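Local atomic coordinates of 3-keto-5-aminohexanoate cleavage enzyme (Ralstonia eutropha, PDB entry 3C6C), a protein that probably cleaves 3-keto-5-aminohexanoate or a related beta-keto acid with the help of a bound divalent metal, normally zinc. Residues Val99-Cys104 with Pro141-Leu146. Residues are numbered along the deposited sequence; the frame is centred on the assembly and turned at random.
Sequences VLNLTC and PEIASL
Val-99 to Thr-103 and Ile-143 to Leu-146 are neighbouring parallel strands of the central barrel, their segment axes 4.3 Å apart and inclined by 30°. The alternation of bonds establishes the parallel pairing: Ile-143 N donates to Leu-100 O, Leu-102 N to Ile-143 O at 3.1 Å, and Ser-145 N to Leu-102 O. Beyond them, Cys-104 N reaches Ser-145 O weakly, with an N-H...O angle of only 124°. Where strand 143-147 has yet to begin, a water takes over, accepting from Leu-100 N and Glu-142 N and donating to Glu-142 OE1 at 2.7 Å; the other carboxylate oxygen of Glu-142 forms a salt bridge with Arg-307.

The outer face is apolar. On this side, that of Leu-102 and Ala-144, the Pro-141 ring lies across the leucine at about a right angle, its CG 3.7 Å from Leu-102 CG; helices 134-139 and 166-179 cover this surface. On the inner side, Asn-101 has CG anti to its own N (chi1 173°), which swings the amide over the second strand: Ile-143 CG2 packs against Asn-101 CG at 3.5 Å, while Asn-101 OD1 lies 2.9 Å from Ser-145 OG. Weak hydrogen bonds tie OD1 to His-66 and ND2 to Glu-184. Since His-66 is a nickel ligand, Asn-101 is a second-shell residue that probably helps orient its imidazole. The other branch of Ile-143 reaches Val-99, Ile-143 CD1 to Val-99 CG1 3.7 Å.

Thr-103 also faces inward, its side chain about 4 Å from the nickel held by His-66, His-68 and Glu-269. The inner face thus passes from apolar (Val-99, Ile-143) to polar (Asn-101, Thr-103, Ser-145) toward the C-terminal ends of the strands, where a TIM beta/alpha-barrel carries its active site, here the metal site of this member of the beta-keto acid cleavage enzyme family.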
ATOM      1  N   VAL A  99      21.812  27.330   1.428  1.00 18.02           N
ATOM      2  CA  VAL A  99      22.050  26.665   0.129  1.00 16.65           C
ATOM      3  C   VAL A  99      21.056  27.301  -0.847  1.00 16.56           C
ATOM      4  O   VAL A  99      19.896  27.483  -0.510  1.00 17.86           O
ATOM      5  CB  VAL A  99      21.870  25.121   0.193  1.00 15.49           C
ATOM      6  CG1 VAL A  99      22.088  24.469  -1.197  1.00 19.02           C
ATOM      7  CG2 VAL A  99      22.809  24.522   1.255  1.00 16.74           C
ATOM      8  N   LEU A 100      21.556  27.667  -2.026  1.00 19.57           N
ATOM      9  CA  LEU A 100      20.716  28.245  -3.080  1.00 19.94           C
ATOM     10  C   LEU A 100      20.303  27.215  -4.127  1.00 18.93           C
ATOM     11  O   LEU A 100      21.108  26.455  -4.642  1.00 18.80           O
ATOM     12  CB  LEU A 100      21.419  29.411  -3.774  1.00 18.12           C
ATOM     13  CG  LEU A 100      21.913  30.551  -2.906  1.00 20.63           C
ATOM     14  CD1 LEU A 100      22.605  31.619  -3.738  1.00 23.12           C
ATOM     15  CD2 LEU A 100      20.763  31.093  -2.078  1.00 19.55           C
ATOM     16  N   ASN A 101      19.006  27.227  -4.390  1.00 17.30           N
ATOM     17  CA  ASN A 101      18.339  26.375  -5.401  1.00 15.94           C
ATOM     18  C   ASN A 101      17.564  27.291  -6.355  1.00 17.00           C
ATOM     19  O   ASN A 101      16.508  27.847  -6.025  1.00 17.01           O
ATOM     20  CB  ASN A 101      17.446  25.333  -4.692  1.00 15.25           C
ATOM     21  CG  ASN A 101      16.581  24.496  -5.658  1.00 18.21           C
ATOM     22  OD1 ASN A 101      16.524  24.750  -6.853  1.00 20.85           O
ATOM     23  ND2 ASN A 101      15.873  23.501  -5.109  1.00 17.57           N
ATOM     24  N   LEU A 102      18.137  27.508  -7.524  1.00 16.63           N
ATOM     25  CA  LEU A 102      17.490  28.359  -8.518  1.00 17.70           C
ATOM     26  C   LEU A 102      16.582  27.546  -9.419  1.00 17.42           C
ATOM     27  O   LEU A 102      16.920  26.455  -9.866  1.00 18.31           O
ATOM     28  CB  LEU A 102      18.508  29.104  -9.396  1.00 13.95           C
ATOM     29  CG  LEU A 102      19.473  30.071  -8.710  1.00 15.97           C
ATOM     30  CD1 LEU A 102      20.299  30.835  -9.783  1.00 17.51           C
ATOM     31  CD2 LEU A 102      18.800  30.968  -7.664  1.00 21.15           C
ATOM     32  N   THR A 103      15.399  28.100  -9.668  1.00 17.86           N
ATOM     33  CA  THR A 103      14.494  27.469 -10.609  1.00 17.83           C
ATOM     34  C   THR A 103      15.151  27.402 -11.991  1.00 21.51           C
ATOM     35  O   THR A 103      15.802  28.343 -12.459  1.00 19.34           O
ATOM     36  CB  THR A 103      13.125  28.187 -10.725  1.00 18.41           C
ATOM     37  OG1 THR A 103      12.264  27.392 -11.558  1.00 20.57           O
ATOM     38  CG2 THR A 103      13.289  29.601 -11.336  1.00 17.64           C
ATOM     39  N   CYS A 104      14.959  26.258 -12.622  1.00 20.15           N
ATOM     40  CA  CYS A 104      15.303  26.098 -14.026  1.00 25.15           C
ATOM     41  C   CYS A 104      14.178  25.385 -14.757  1.00 28.79           C
ATOM     42  O   CYS A 104      14.414  24.663 -15.726  1.00 30.39           O
ATOM     43  CB  CYS A 104      16.625  25.358 -14.167  1.00 22.94           C
ATOM     44  SG  CYS A 104      17.468  25.741 -15.726  1.00 27.39           S
ATOM     45  N   PRO A 141      24.574  28.504  -8.570  1.00 16.30           N
ATOM     46  CA  PRO A 141      24.006  28.012  -7.326  1.00 17.84           C
ATOM     47  C   PRO A 141      24.429  26.575  -7.079  1.00 17.88           C
ATOM     48  O   PRO A 141      24.903  25.897  -7.987  1.00 18.06           O
ATOM     49  CB  PRO A 141      22.502  28.040  -7.600  1.00 12.99           C
ATOM     50  CG  PRO A 141      22.407  27.803  -9.051  1.00 14.87           C
ATOM     51  CD  PRO A 141      23.567  28.540  -9.654  1.00 17.86           C
ATOM     52  N   GLU A 142      24.252  26.092  -5.860  1.00 17.33           N
ATOM     53  CA  GLU A 142      24.629  24.692  -5.558  1.00 18.16           C
ATOM     54  C   GLU A 142      23.633  23.735  -6.190  1.00 18.23           C
ATOM     55  O   GLU A 142      23.964  22.630  -6.593  1.00 17.59           O
ATOM     56  CB  GLU A 142      24.753  24.426  -4.048  1.00 18.01           C
ATOM     57  CG  GLU A 142      26.069  24.990  -3.523  1.00 18.90           C
ATOM     58  CD  GLU A 142      26.106  25.120  -2.027  1.00 19.78           C
ATOM     59  OE1 GLU A 142      25.427  26.020  -1.475  1.00 21.24           O
ATOM     60  OE2 GLU A 142      26.876  24.344  -1.415  1.00 22.12           O
ATOM     61  N   ILE A 143      22.409  24.210  -6.280  1.00 18.03           N
ATOM     62  CA  ILE A 143      21.281  23.385  -6.747  1.00 16.72           C
ATOM     63  C   ILE A 143      20.453  24.165  -7.744  1.00 16.43           C
ATOM     64  O   ILE A 143      20.383  25.378  -7.680  1.00 18.71           O
ATOM     65  CB  ILE A 143      20.384  22.938  -5.559  1.00 16.65           C
ATOM     66  CG1 ILE A 143      21.178  22.121  -4.530  1.00 18.95           C
ATOM     67  CG2 ILE A 143      19.152  22.180  -6.037  1.00 15.99           C
ATOM     68  CD1 ILE A 143      20.413  21.871  -3.240  1.00 17.30           C
ATOM     69  N   ALA A 144      19.874  23.463  -8.703  1.00 16.73           N
ATOM     70  CA  ALA A 144      18.826  24.051  -9.578  1.00 15.40           C
ATOM     71  C   ALA A 144      17.746  23.026  -9.873  1.00 18.11           C
ATOM     72  O   ALA A 144      18.012  21.829  -9.938  1.00 19.00           O
ATOM     73  CB  ALA A 144      19.417  24.618 -10.882  1.00 16.25           C
ATOM     74  N   SER A 145      16.520  23.523 -10.003  1.00 17.63           N
ATOM     75  CA  SER A 145      15.335  22.674 -10.215  0.50 20.25           C
ATOM     76  C   SER A 145      15.084  22.374 -11.686  1.00 21.66           C
ATOM     77  O   SER A 145      15.060  23.271 -12.546  1.00 26.06           O
ATOM     78  CB  SER A 145      14.095  23.333  -9.604  0.50 20.91           C
ATOM     79  OG  SER A 145      14.297  23.571  -8.217  0.50 24.36           O
ATOM     80  N   LEU A 146      14.865  21.104 -11.939  1.00 20.18           N
ATOM     81  CA  LEU A 146      14.627  20.554 -13.261  1.00 20.74           C
ATOM     82  C   LEU A 146      13.376  19.682 -13.233  1.00 22.32           C
ATOM     83  O   LEU A 146      13.338  18.646 -12.557  1.00 20.20           O
ATOM     84  CB  LEU A 146      15.820  19.703 -13.685  1.00 22.33           C
ATOM     85  CG  LEU A 146      15.905  19.316 -15.175  1.00 25.81           C
ATOM     86  CD1 LEU A 146      15.928  20.526 -16.071  1.00 26.98           C
ATOM     87  CD2 LEU A 146      17.121  18.459 -15.409  1.00 26.57           C
TER
HETATM   88  O   HOH W   1      24.260  27.712  -3.187  1.00 24.07           O